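Local coordinates for protein amidohydrolase (Thermotoga maritima, PDB 3OOQ) that probably hydrolyses amide bonds as a member of the TIM-barrel amidohydrolase family, perhaps with allantoinase-like activity, at residues 85-90 / 180-185; 105-110 / 132-137; 152-157 / 173-178; 232-237 / 256-261; 289-294 / 299-304. One frame throughout, in Å; residues are numbered along the deposited sequence.

Contact 1: residues 85-90 / 180-185; sequences DPVTPH and RDYFTK
Two first torsions set up the meeting: Val87 holds CG1 opposite its backbone N (chi1 -174°), and Tyr182 swings its ring out from the helix in the same sense (chi1 170°), so methyl and phenol run into each other. Val87 CG1 packs on Tyr182 CD1 at 3.7 Å, coming in at a slant to the ring. Further out, Pro89 passes alongside the phenol, pointing the other way: Pro89 CG is 3.7 Å from Tyr182 CZ, and Pro89 CB lies 3.4 Å from Tyr182 OH. That hydroxyl is not left among carbons alone, because it hydrogen-bonds to the carbonyl oxygen of Lys209, which fixes the far end of the ring. The loop is shaped locally by an Asx turn in which Val87 N gives a nearly straight bond to Asp85 OD2 (3.0 Å), met from above the carboxylate plane. On the helix, Lys185 NZ makes a salt bridge one turn back to Asp181 OD2, on its syn lone pair, at 3.0 Å, and Arg180 forms another with Asp95 of a second subunit. Tyr182 also leans on Met210 of helix 208-217, while Pro89 touches Leu150 of strand 143-153. The loop after strand 54-64 is thus wedged between helix 172-198, helix 208-217 and that strand.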
# COMPACT_ATOMS: atom_id res chain seq x y z
N ASP F 85 -7.10 -7.84 -17.85
CA ASP F 85 -6.35 -8.76 -18.70
C ASP F 85 -6.32 -8.14 -20.10
O ASP F 85 -7.38 -7.83 -20.66
CB ASP F 85 -7.06 -10.13 -18.73
CG ASP F 85 -6.30 -11.18 -19.52
OD1 ASP F 85 -6.53 -12.38 -19.28
OD2 ASP F 85 -5.49 -10.85 -20.40
N PRO F 86 -5.11 -7.93 -20.67
CA PRO F 86 -5.06 -7.20 -21.94
C PRO F 86 -5.56 -8.01 -23.14
O PRO F 86 -5.71 -7.46 -24.22
CB PRO F 86 -3.57 -6.81 -22.08
CG PRO F 86 -2.84 -7.80 -21.28
CD PRO F 86 -3.76 -8.26 -20.16
N VAL F 87 -5.84 -9.31 -22.95
CA VAL F 87 -6.29 -10.19 -24.03
C VAL F 87 -7.55 -10.94 -23.61
O VAL F 87 -7.47 -12.04 -23.06
CB VAL F 87 -5.19 -11.20 -24.44
CG1 VAL F 87 -5.60 -12.01 -25.67
CG2 VAL F 87 -3.87 -10.50 -24.72
N THR F 88 -8.71 -10.34 -23.85
CA THR F 88 -9.99 -10.98 -23.56
C THR F 88 -10.90 -11.14 -24.80
O THR F 88 -12.05 -10.70 -24.78
CB THR F 88 -10.75 -10.24 -22.44
OG1 THR F 88 -11.00 -8.89 -22.85
CG2 THR F 88 -9.95 -10.24 -21.13
N PRO F 89 -10.41 -11.81 -25.86
CA PRO F 89 -11.23 -12.01 -27.07
C PRO F 89 -12.49 -12.84 -26.83
O PRO F 89 -13.45 -12.70 -27.58
CB PRO F 89 -10.30 -12.79 -28.01
CG PRO F 89 -9.29 -13.44 -27.10
CD PRO F 89 -9.11 -12.51 -25.95
N HIS F 90 -12.46 -13.68 -25.80
CA HIS F 90 -13.55 -14.62 -25.50
C HIS F 90 -14.78 -13.96 -24.86
O HIS F 90 -15.85 -14.57 -24.87
CB HIS F 90 -13.03 -15.73 -24.55
CG HIS F 90 -12.57 -15.21 -23.23
ND1 HIS F 90 -11.66 -14.18 -23.11
CD2 HIS F 90 -12.92 -15.55 -21.96
CE1 HIS F 90 -11.46 -13.91 -21.83
NE2 HIS F 90 -12.22 -14.73 -21.11
N ARG F 180 0.29 -9.14 -31.66
CA ARG F 180 1.07 -10.07 -32.48
C ARG F 180 1.24 -11.43 -31.81
O ARG F 180 1.16 -12.49 -32.46
CB ARG F 180 2.47 -9.53 -32.72
CG ARG F 180 2.65 -8.82 -33.98
CD ARG F 180 4.11 -8.90 -34.50
NE ARG F 180 4.10 -8.05 -35.66
CZ ARG F 180 4.11 -6.72 -35.60
NH1 ARG F 180 4.04 -6.01 -36.71
NH2 ARG F 180 4.22 -6.12 -34.41
N ASP F 181 1.52 -11.39 -30.51
CA ASP F 181 1.72 -12.60 -29.76
C ASP F 181 0.42 -13.41 -29.80
O ASP F 181 0.46 -14.62 -30.03
CB ASP F 181 2.14 -12.25 -28.32
CG ASP F 181 2.33 -13.46 -27.47
OD1 ASP F 181 3.38 -14.11 -27.59
OD2 ASP F 181 1.42 -13.78 -26.67
N TYR F 182 -0.72 -12.74 -29.60
CA TYR F 182 -2.01 -13.39 -29.59
C TYR F 182 -2.25 -14.16 -30.89
O TYR F 182 -2.54 -15.37 -30.88
CB TYR F 182 -3.14 -12.37 -29.37
CG TYR F 182 -4.54 -12.95 -29.59
CD1 TYR F 182 -5.03 -13.98 -28.77
CD2 TYR F 182 -5.36 -12.48 -30.62
CE1 TYR F 182 -6.27 -14.51 -28.97
CE2 TYR F 182 -6.66 -13.00 -30.80
CZ TYR F 182 -7.09 -14.03 -29.98
OH TYR F 182 -8.33 -14.59 -30.15
N PHE F 183 -2.11 -13.48 -32.01
CA PHE F 183 -2.36 -14.15 -33.28
C PHE F 183 -1.31 -15.23 -33.61
O PHE F 183 -1.63 -16.22 -34.29
CB PHE F 183 -2.57 -13.14 -34.43
CG PHE F 183 -3.94 -12.49 -34.38
CD1 PHE F 183 -5.08 -13.23 -34.67
CD2 PHE F 183 -4.08 -11.15 -34.02
CE1 PHE F 183 -6.36 -12.65 -34.61
CE2 PHE F 183 -5.34 -10.56 -33.96
CZ PHE F 183 -6.49 -11.31 -34.27
N THR F 184 -0.08 -15.06 -33.14
CA THR F 184 0.93 -16.11 -33.32
C THR F 184 0.43 -17.41 -32.65
O THR F 184 0.53 -18.51 -33.22
CB THR F 184 2.32 -15.68 -32.75
OG1 THR F 184 2.79 -14.52 -33.44
CG2 THR F 184 3.35 -16.76 -32.89
N LYS F 185 -0.13 -17.26 -31.46
CA LYS F 185 -0.71 -18.42 -30.76
C LYS F 185 -1.94 -18.99 -31.45
O LYS F 185 -2.11 -20.21 -31.45
CB LYS F 185 -1.03 -18.05 -29.31
CG LYS F 185 0.21 -17.86 -28.50
CD LYS F 185 0.02 -16.73 -27.51
CE LYS F 185 -0.04 -17.22 -26.10
NZ LYS F 185 0.66 -16.25 -25.15

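Contact 2: residues 105-110 / 132-137; sequences ERALAG and IKFRSI
Phe134 pushes one side of its ring, CD2 and CE2, at Leu108 and Ala107 of helix 103-108. Leu108 CD2 comes in at the ring edge, near its plane, 3.9 Å from Phe134 CD2 and the same 3.9 Å from Phe134 CB. Ala107 CB takes the outer end of the ring, 3.8 Å from Phe134 CE2 and at a slant. The ring gets there because Phe134 CG stands opposite its carbonyl carbon (chi1 -57°), carrying it from the loop toward the helix. An inverse gamma turn pivots on Phe134, closed by a weak bond of 2.9 Å from Arg135 N to Lys133 O, right where strand 125-133 gives out. Helix 103-108 lies on the crossover between the parallel strands 54-64 and 112-117, and strand 125-133 runs antiparallel to the second of these, so the ring, from the loop just past that strand, reaches back to the crossover helix. Phe134 also packs on Val112 and Val115. Leu108 turns its other contacts to Val378, Ile380 and Val385 of the C-terminal strands, and next to Phe134 the ammonium of Lys133 is gripped by Asp358, Asp360 and Asp381.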
# COMPACT_ATOMS: atom_id res chain seq x y z
N GLU F 105 -34.76 3.67 -24.91
CA GLU F 105 -35.98 4.37 -25.31
C GLU F 105 -35.61 5.76 -25.83
O GLU F 105 -36.27 6.32 -26.70
CB GLU F 105 -36.98 4.44 -24.14
CG GLU F 105 -38.40 4.77 -24.54
CD GLU F 105 -39.20 3.56 -25.04
OE1 GLU F 105 -38.62 2.47 -25.25
OE2 GLU F 105 -40.43 3.73 -25.23
N ARG F 106 -34.54 6.32 -25.28
CA ARG F 106 -34.06 7.63 -25.70
C ARG F 106 -33.42 7.56 -27.09
O ARG F 106 -33.57 8.49 -27.88
CB ARG F 106 -33.07 8.20 -24.67
CG ARG F 106 -33.73 8.60 -23.35
CD ARG F 106 -32.69 9.02 -22.31
NE ARG F 106 -33.33 9.47 -21.07
CZ ARG F 106 -33.06 9.01 -19.84
NH1 ARG F 106 -32.12 8.09 -19.62
NH2 ARG F 106 -33.73 9.51 -18.81
N ALA F 107 -32.75 6.45 -27.40
CA ALA F 107 -32.15 6.26 -28.74
C ALA F 107 -33.23 6.10 -29.84
O ALA F 107 -33.10 6.65 -30.94
CB ALA F 107 -31.22 5.08 -28.75
N LEU F 108 -34.28 5.36 -29.52
CA LEU F 108 -35.47 5.26 -30.38
C LEU F 108 -36.11 6.63 -30.61
O LEU F 108 -36.45 6.97 -31.74
CB LEU F 108 -36.47 4.25 -29.79
CG LEU F 108 -36.05 2.77 -29.77
CD1 LEU F 108 -36.97 1.93 -28.87
CD2 LEU F 108 -36.00 2.16 -31.18
N ALA F 109 -36.24 7.43 -29.55
CA ALA F 109 -36.72 8.80 -29.67
C ALA F 109 -35.80 9.70 -30.52
O ALA F 109 -36.19 10.82 -30.89
CB ALA F 109 -36.97 9.43 -28.25
N GLY F 110 -34.58 9.24 -30.81
CA GLY F 110 -33.69 9.92 -31.75
C GLY F 110 -33.57 9.20 -33.09
O GLY F 110 -32.76 9.58 -33.94
N ILE F 132 -27.32 -5.65 -32.82
CA ILE F 132 -28.63 -5.90 -32.26
C ILE F 132 -29.60 -4.82 -32.71
O ILE F 132 -29.20 -3.75 -33.18
CB ILE F 132 -28.59 -5.99 -30.69
CG1 ILE F 132 -28.09 -4.69 -30.06
CG2 ILE F 132 -27.71 -7.16 -30.23
CD1 ILE F 132 -29.16 -3.83 -29.47
N LYS F 133 -30.89 -5.11 -32.56
CA LYS F 133 -31.94 -4.13 -32.78
C LYS F 133 -32.67 -3.93 -31.48
O LYS F 133 -32.74 -4.86 -30.68
CB LYS F 133 -32.95 -4.65 -33.80
CG LYS F 133 -32.41 -4.84 -35.18
CD LYS F 133 -33.60 -5.01 -36.13
CE LYS F 133 -33.14 -5.50 -37.46
NZ LYS F 133 -34.29 -5.45 -38.40
N PHE F 134 -33.24 -2.74 -31.27
CA PHE F 134 -33.95 -2.42 -30.03
C PHE F 134 -35.39 -2.93 -30.08
O PHE F 134 -36.33 -2.15 -29.92
CB PHE F 134 -33.95 -0.90 -29.78
CG PHE F 134 -32.58 -0.27 -29.72
CD1 PHE F 134 -31.54 -0.88 -29.00
CD2 PHE F 134 -32.34 0.96 -30.32
CE1 PHE F 134 -30.27 -0.29 -28.93
CE2 PHE F 134 -31.07 1.56 -30.26
CZ PHE F 134 -30.03 0.92 -29.55
N ARG F 135 -35.57 -4.23 -30.31
CA ARG F 135 -36.88 -4.81 -30.55
C ARG F 135 -37.58 -5.46 -29.34
O ARG F 135 -38.78 -5.68 -29.39
CB ARG F 135 -36.88 -5.79 -31.76
CG ARG F 135 -35.68 -6.73 -31.83
CD ARG F 135 -35.92 -7.93 -32.75
NE ARG F 135 -35.46 -7.79 -34.14
CZ ARG F 135 -34.55 -8.57 -34.73
NH1 ARG F 135 -33.96 -9.57 -34.09
NH2 ARG F 135 -34.22 -8.35 -36.01
N SER F 136 -36.84 -5.77 -28.28
CA SER F 136 -37.37 -6.60 -27.21
C SER F 136 -36.49 -6.51 -25.95
O SER F 136 -35.33 -6.13 -26.03
CB SER F 136 -37.44 -8.07 -27.71
OG SER F 136 -37.66 -8.99 -26.67
N ILE F 137 -37.05 -6.85 -24.79
CA ILE F 137 -36.25 -6.94 -23.58
C ILE F 137 -35.54 -8.28 -23.52
O ILE F 137 -34.69 -8.51 -22.67
CB ILE F 137 -37.08 -6.72 -22.31
CG1 ILE F 137 -38.20 -7.76 -22.22
CG2 ILE F 137 -37.61 -5.28 -22.30
CD1 ILE F 137 -39.09 -7.56 -21.04

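Contact 3: residues 152-157 / 173-178; sequences MAFGEN and MGTAGV
Strand 143-153 ends here and its chain passes alongside helix 172-198, with Phe154 CA and Thr175 CA 6.6 Å apart and Gly155 at the N-cap position of the next helix. Thr175 does the work on the helix side, using its two branches differently. The methyl sits opposite the backbone N and presses on the strand end: Thr175 CG2 is 3.4 Å from Ala153 O, a van der Waals touch, and 4.2 Å from Phe154 CA. The ring of Phe154 only grazes it obliquely, with Phe154 CD2 and Thr175 CG2 at 4.4 Å. The hydroxyl, beside the backbone N (chi1 -59°), bonds to the carbonyl oxygen of Thr171 one turn back and holds a water. That water lies 2.7 Å from Thr175 OG1 and donates to Gly155 O, also at 2.7 Å, so it links loop and helix beside the methyl contact. Gly155 has a positive phi of 84°, which lets the chain turn from the strand into helix 156-164. Strands 143-153 and 223-227 are parallel neighbours, with helix 172-198 on the connection between them; this is the beta-alpha-beta build of a TIM barrel, as expected for the amidohydrolase family.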
# COMPACT_ATOMS: atom_id res chain seq x y z
N MSE F 152 -10.34 -4.52 -30.89
CA MSE F 152 -8.94 -4.37 -30.49
C MSE F 152 -8.67 -2.89 -30.33
O MSE F 152 -9.44 -2.08 -30.84
CB MSE F 152 -7.99 -4.97 -31.54
CG MSE F 152 -8.23 -6.45 -31.74
SE MSE F 152 -7.18 -7.22 -33.19
CE MSE F 152 -8.49 -8.53 -33.81
N ALA F 153 -7.60 -2.55 -29.61
CA ALA F 153 -7.30 -1.14 -29.31
C ALA F 153 -5.83 -0.83 -29.31
O ALA F 153 -5.04 -1.62 -28.81
CB ALA F 153 -7.91 -0.73 -27.97
N PHE F 154 -5.50 0.35 -29.84
CA PHE F 154 -4.16 0.89 -29.99
C PHE F 154 -4.14 2.25 -29.36
O PHE F 154 -5.19 2.77 -28.98
CB PHE F 154 -3.82 1.03 -31.50
CG PHE F 154 -3.73 -0.28 -32.20
CD1 PHE F 154 -4.88 -0.94 -32.64
CD2 PHE F 154 -2.51 -0.91 -32.34
CE1 PHE F 154 -4.80 -2.19 -33.25
CE2 PHE F 154 -2.42 -2.16 -32.95
CZ PHE F 154 -3.56 -2.80 -33.41
N GLY F 155 -2.95 2.83 -29.23
CA GLY F 155 -2.81 4.21 -28.77
C GLY F 155 -2.83 4.31 -27.25
O GLY F 155 -2.42 3.39 -26.55
N GLU F 156 -3.28 5.46 -26.74
CA GLU F 156 -3.11 5.81 -25.32
C GLU F 156 -3.86 4.92 -24.35
O GLU F 156 -3.32 4.58 -23.30
CB GLU F 156 -3.50 7.28 -25.06
CG GLU F 156 -2.61 8.32 -25.76
CD GLU F 156 -3.06 9.76 -25.50
OE1 GLU F 156 -3.63 10.02 -24.43
OE2 GLU F 156 -2.84 10.63 -26.37
N ASN F 157 -5.09 4.54 -24.71
CA ASN F 157 -5.98 3.83 -23.76
C ASN F 157 -5.39 2.52 -23.24
O ASN F 157 -5.21 2.38 -22.03
CB ASN F 157 -7.43 3.67 -24.31
CG ASN F 157 -8.16 5.00 -24.47
OD1 ASN F 157 -7.65 6.05 -24.08
ND2 ASN F 157 -9.35 4.97 -25.07
N MSE F 173 4.78 0.01 -28.40
CA MSE F 173 5.55 -1.17 -28.82
C MSE F 173 4.96 -2.43 -28.20
O MSE F 173 4.83 -3.46 -28.87
CB MSE F 173 7.02 -1.09 -28.38
CG MSE F 173 7.77 0.21 -28.70
SE MSE F 173 9.67 -0.09 -28.36
CE MSE F 173 9.55 -0.16 -26.37
N GLY F 174 4.64 -2.33 -26.91
CA GLY F 174 4.07 -3.43 -26.14
C GLY F 174 2.66 -3.80 -26.57
O GLY F 174 2.35 -4.98 -26.63
N THR F 175 1.81 -2.82 -26.86
CA THR F 175 0.43 -3.09 -27.34
C THR F 175 0.42 -3.92 -28.64
O THR F 175 -0.30 -4.92 -28.75
CB THR F 175 -0.31 -1.77 -27.57
OG1 THR F 175 -0.35 -1.05 -26.34
CG2 THR F 175 -1.75 -1.99 -28.10
N ALA F 176 1.22 -3.50 -29.61
CA ALA F 176 1.42 -4.25 -30.83
C ALA F 176 2.02 -5.64 -30.56
O ALA F 176 1.60 -6.63 -31.16
CB ALA F 176 2.34 -3.44 -31.80
N GLY F 177 3.01 -5.72 -29.68
CA GLY F 177 3.56 -7.01 -29.30
C GLY F 177 2.51 -7.97 -28.74
O GLY F 177 2.50 -9.16 -29.07
N VAL F 178 1.63 -7.45 -27.89
CA VAL F 178 0.57 -8.28 -27.27
C VAL F 178 -0.38 -8.85 -28.34
O VAL F 178 -0.73 -10.03 -28.30
CB VAL F 178 -0.22 -7.46 -26.20
CG1 VAL F 178 -1.52 -8.15 -25.80
CG2 VAL F 178 0.65 -7.23 -24.97
O HOH W 1 -0.55 1.53 -27.19

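Contact 4: residues 232-237 / 256-261; sequences DILTAI and YKISKV
Tyr256 has Lys257 CG over one face of its ring, 3.6 Å above the plane and offset toward the rim; the ring lies away from the apolar patch where Ile258 meets Ile233 and Leu234. The patch itself turns on a single methyl. Ile258 CD1 reaches across to helix 230-243 and fits between two neighbouring side chains: it is 3.8 Å from Ile233 CG2 on one residue, and 3.8 Å from both Leu234 CG and Leu234 CD2 on the next. Ile258 places its CG1 branch between its own backbone N and carbonyl carbon (chi1 56°), which carries CD1 toward helix 230-243. Leu234 and Ile258 lie alongside each other, while Ile233 meets Ile258 at a slant. Helix 230-243 follows strand 223-227 and helix 259-264 follows strand 247-249, so these are successive helices in the outer shell of the barrel, joined just where Ile258 takes the N-cap position of the second. Ile233 also rests on Ala227 and Ile249, strand residues of the barrel wall. A second subunit packs here too, its Glu140 on Leu234 and its Ile138 on Ile258 and Val261.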
# COMPACT_ATOMS: atom_id res chain seq x y z
N ASP F 232 -0.83 4.80 -35.22
CA ASP F 232 -1.56 3.66 -34.65
C ASP F 232 -2.51 3.03 -35.65
O ASP F 232 -2.67 1.81 -35.65
CB ASP F 232 -2.37 4.05 -33.41
CG ASP F 232 -1.49 4.36 -32.21
OD1 ASP F 232 -0.54 3.59 -31.93
OD2 ASP F 232 -1.74 5.41 -31.58
N ILE F 233 -3.16 3.85 -36.48
CA ILE F 233 -3.98 3.34 -37.60
C ILE F 233 -3.14 2.48 -38.54
O ILE F 233 -3.53 1.38 -38.92
CB ILE F 233 -4.67 4.49 -38.40
CG1 ILE F 233 -5.58 5.34 -37.50
CG2 ILE F 233 -5.50 3.92 -39.55
CD1 ILE F 233 -5.88 6.76 -38.08
N LEU F 234 -1.95 2.96 -38.88
CA LEU F 234 -1.07 2.24 -39.81
C LEU F 234 -0.53 0.95 -39.17
O LEU F 234 -0.40 -0.05 -39.85
CB LEU F 234 0.09 3.13 -40.27
CG LEU F 234 -0.33 4.32 -41.14
CD1 LEU F 234 0.79 5.37 -41.14
CD2 LEU F 234 -0.66 3.89 -42.57
N THR F 235 -0.27 0.99 -37.87
CA THR F 235 0.15 -0.22 -37.13
C THR F 235 -0.96 -1.26 -37.17
O THR F 235 -0.72 -2.44 -37.41
CB THR F 235 0.50 0.12 -35.65
OG1 THR F 235 1.64 0.97 -35.62
CG2 THR F 235 0.84 -1.14 -34.83
N ALA F 236 -2.19 -0.83 -36.91
CA ALA F 236 -3.34 -1.72 -36.99
C ALA F 236 -3.40 -2.40 -38.37
O ALA F 236 -3.58 -3.63 -38.47
CB ALA F 236 -4.62 -0.95 -36.70
N ILE F 237 -3.21 -1.62 -39.43
CA ILE F 237 -3.19 -2.17 -40.81
C ILE F 237 -2.01 -3.16 -41.01
O ILE F 237 -2.19 -4.25 -41.59
CB ILE F 237 -3.19 -1.03 -41.88
CG1 ILE F 237 -4.46 -0.19 -41.76
CG2 ILE F 237 -3.07 -1.59 -43.32
CD1 ILE F 237 -4.33 1.19 -42.42
N TYR F 256 -7.69 11.12 -41.91
CA TYR F 256 -7.64 12.11 -42.97
C TYR F 256 -6.21 12.41 -43.43
O TYR F 256 -5.99 12.81 -44.58
CB TYR F 256 -8.40 13.38 -42.58
CG TYR F 256 -7.72 14.25 -41.53
CD1 TYR F 256 -6.75 15.20 -41.90
CD2 TYR F 256 -8.08 14.15 -40.19
CE1 TYR F 256 -6.13 16.00 -40.93
CE2 TYR F 256 -7.47 14.96 -39.21
CZ TYR F 256 -6.50 15.87 -39.59
OH TYR F 256 -5.92 16.67 -38.62
N LYS F 257 -5.24 12.21 -42.55
CA LYS F 257 -3.85 12.42 -42.91
C LYS F 257 -3.33 11.30 -43.82
O LYS F 257 -2.35 11.48 -44.51
CB LYS F 257 -2.97 12.56 -41.66
CG LYS F 257 -3.40 13.67 -40.72
CD LYS F 257 -2.53 13.72 -39.47
CE LYS F 257 -2.86 14.97 -38.67
NZ LYS F 257 -2.08 15.04 -37.39
N ILE F 258 -4.00 10.16 -43.83
CA ILE F 258 -3.53 9.03 -44.63
C ILE F 258 -4.66 8.44 -45.46
O ILE F 258 -4.69 7.24 -45.74
CB ILE F 258 -2.89 7.94 -43.73
CG1 ILE F 258 -3.89 7.50 -42.66
CG2 ILE F 258 -1.59 8.46 -43.10
CD1 ILE F 258 -3.57 6.18 -41.96
N SER F 259 -5.58 9.31 -45.87
CA SER F 259 -6.80 8.88 -46.54
C SER F 259 -6.56 8.15 -47.87
O SER F 259 -7.30 7.22 -48.21
CB SER F 259 -7.75 10.07 -46.73
OG SER F 259 -7.07 11.17 -47.29
N LYS F 260 -5.52 8.55 -48.60
CA LYS F 260 -5.20 7.91 -49.89
C LYS F 260 -4.92 6.44 -49.68
O LYS F 260 -5.45 5.60 -50.41
CB LYS F 260 -4.01 8.60 -50.57
CG LYS F 260 -4.40 9.74 -51.55
CD LYS F 260 -5.33 10.80 -50.92
CE LYS F 260 -5.09 12.19 -51.54
NZ LYS F 260 -5.45 12.23 -52.99
N VAL F 261 -4.15 6.13 -48.64
CA VAL F 261 -3.85 4.74 -48.32
C VAL F 261 -5.09 3.96 -47.94
O VAL F 261 -5.27 2.83 -48.41
CB VAL F 261 -2.77 4.64 -47.21
CG1 VAL F 261 -2.37 3.19 -46.99
CG2 VAL F 261 -1.55 5.44 -47.62

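Contact 5: residues 289-294 / 299-304; sequences ETIAKL and VLIALM
Val299 N gives a nearly straight hydrogen bond to Leu294 O, 3.1 Å long with an N-H...O angle of 166°, which pulls the chain back on itself as helix 290-297 runs out. The donor stands above the carbonyl plane. With the backbone pinned this way, Leu294 CA and Val299 CA come within 5.3 Å, and the side chains close up next to the bond. Leu294 CD2 meets Val299 CG2 at 4.1 Å, the two chains inclined to each other. Leu294 also reaches the strand: its CB lies 3.9 Å from Ile301 CG2, and the Leu294 and Ile301 side chains cross at about a right angle. Ile301 turns CG1 between its backbone N and carbonyl carbon (chi1 74°), and its end then points at the previous turn of the helix, where Ile301 CD1 sits 3.9 Å from Ile291 O. Further along, Ile291 CD1 and Leu303 CD2 make a looser touch at 4.4 Å. Leu294 and Leu303 both continue onto Val271, and Val299 onto Val269, so apolar side chains fill this part of the helix-sheet interface. The 290-294 part of the helix and strand 301-303 run nearly antiparallel, at 162°, their axes approaching to 10.0 Å, and strand 301-303 pairs in parallel with 269-271: this is the second half of a beta-alpha-beta unit, the repeating element of a TIM barrel.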
# COMPACT_ATOMS: atom_id res chain seq x y z
N GLU F 289 -14.34 18.20 -40.03
CA GLU F 289 -13.98 18.23 -41.45
C GLU F 289 -13.57 16.88 -42.01
O GLU F 289 -13.53 16.70 -43.24
CB GLU F 289 -12.85 19.22 -41.67
CG GLU F 289 -13.25 20.66 -41.44
CD GLU F 289 -12.22 21.62 -41.99
OE1 GLU F 289 -11.02 21.27 -41.98
OE2 GLU F 289 -12.61 22.70 -42.44
N THR F 290 -13.25 15.94 -41.13
CA THR F 290 -12.84 14.61 -41.53
C THR F 290 -13.92 13.88 -42.36
O THR F 290 -13.60 13.13 -43.29
CB THR F 290 -12.38 13.76 -40.29
OG1 THR F 290 -11.50 12.73 -40.73
CG2 THR F 290 -13.55 13.12 -39.57
N ILE F 291 -15.19 14.13 -42.05
CA ILE F 291 -16.27 13.52 -42.81
C ILE F 291 -16.10 13.87 -44.30
O ILE F 291 -15.91 12.99 -45.14
CB ILE F 291 -17.66 13.93 -42.26
CG1 ILE F 291 -17.90 13.26 -40.89
CG2 ILE F 291 -18.77 13.58 -43.27
CD1 ILE F 291 -19.08 13.83 -40.12
N ALA F 292 -16.09 15.17 -44.60
CA ALA F 292 -15.88 15.68 -45.95
C ALA F 292 -14.62 15.11 -46.57
O ALA F 292 -14.64 14.62 -47.71
CB ALA F 292 -15.80 17.20 -45.92
N LYS F 293 -13.52 15.16 -45.81
CA LYS F 293 -12.22 14.80 -46.35
C LYS F 293 -12.19 13.34 -46.76
O LYS F 293 -11.72 13.01 -47.86
CB LYS F 293 -11.10 15.12 -45.36
CG LYS F 293 -10.94 16.61 -45.12
CD LYS F 293 -9.93 16.92 -44.02
CE LYS F 293 -9.58 18.40 -44.06
NZ LYS F 293 -8.12 18.57 -44.00
N LEU F 294 -12.70 12.47 -45.91
CA LEU F 294 -12.67 11.04 -46.20
C LEU F 294 -13.62 10.72 -47.34
O LEU F 294 -13.24 10.01 -48.27
CB LEU F 294 -12.96 10.22 -44.95
CG LEU F 294 -11.87 10.35 -43.87
CD1 LEU F 294 -12.18 9.52 -42.63
CD2 LEU F 294 -10.51 9.96 -44.43
N VAL F 299 -13.00 7.03 -49.14
CA VAL F 299 -13.05 6.08 -48.04
C VAL F 299 -14.50 5.81 -47.67
O VAL F 299 -15.31 6.74 -47.56
CB VAL F 299 -12.27 6.59 -46.80
CG1 VAL F 299 -12.20 5.51 -45.66
CG2 VAL F 299 -10.86 7.00 -47.21
N LEU F 300 -14.81 4.53 -47.47
CA LEU F 300 -16.09 4.13 -46.93
C LEU F 300 -16.14 4.38 -45.40
O LEU F 300 -15.39 3.79 -44.64
CB LEU F 300 -16.37 2.66 -47.23
CG LEU F 300 -17.64 2.12 -46.57
CD1 LEU F 300 -18.87 2.73 -47.22
CD2 LEU F 300 -17.68 0.60 -46.65
N ILE F 301 -17.05 5.26 -44.98
CA ILE F 301 -17.14 5.65 -43.59
C ILE F 301 -18.56 5.57 -43.05
O ILE F 301 -19.54 5.66 -43.82
CB ILE F 301 -16.56 7.08 -43.33
CG1 ILE F 301 -17.51 8.17 -43.86
CG2 ILE F 301 -15.16 7.20 -43.89
CD1 ILE F 301 -17.06 9.63 -43.55
N ALA F 302 -18.65 5.35 -41.73
CA ALA F 302 -19.89 5.49 -40.98
C ALA F 302 -19.61 6.46 -39.84
O ALA F 302 -18.45 6.69 -39.46
CB ALA F 302 -20.36 4.16 -40.41
N LEU F 303 -20.68 7.01 -39.30
CA LEU F 303 -20.58 7.92 -38.17
C LEU F 303 -21.14 7.30 -36.89
O LEU F 303 -22.31 6.88 -36.86
CB LEU F 303 -21.28 9.24 -38.48
CG LEU F 303 -21.30 10.34 -37.40
CD1 LEU F 303 -19.88 10.79 -37.00
CD2 LEU F 303 -22.13 11.52 -37.88
N MSE F 304 -20.32 7.27 -35.83
CA MSE F 304 -20.73 6.79 -34.51
C MSE F 304 -20.88 7.94 -33.51
O MSE F 304 -20.24 8.98 -33.64
CB MSE F 304 -19.72 5.78 -33.94
CG MSE F 304 -18.38 6.40 -33.50
SE MSE F 304 -17.36 5.20 -32.35
CE MSE F 304 -16.16 4.46 -33.73

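In the fold
Along the chain, contact 1 closes a long loop in which contacts 2 and 3 are nested one after the other; contacts 4 and 5 follow in series. Contacts 1 and 3 share helix 172-198 and touch, their centres 11 Å apart. Phe154 of contact 3 packs on Asp232, Thr235 and Ala236 of contact 4 (centres 15 Å), and Ser259 and Tyr256 of contact 4 lie against Leu294 and Thr290 of contact 5 (13 Å). Contacts 1, 3, 4 and 5 therefore follow one another round the barrel shell; contacts 1, 3 and 4 all touch a second subunit. Contact 2 lies across the chain's centre from contact 3, 33 Å between centres, though neighbouring strands 125-133 and 143-153 tie both to one sheet.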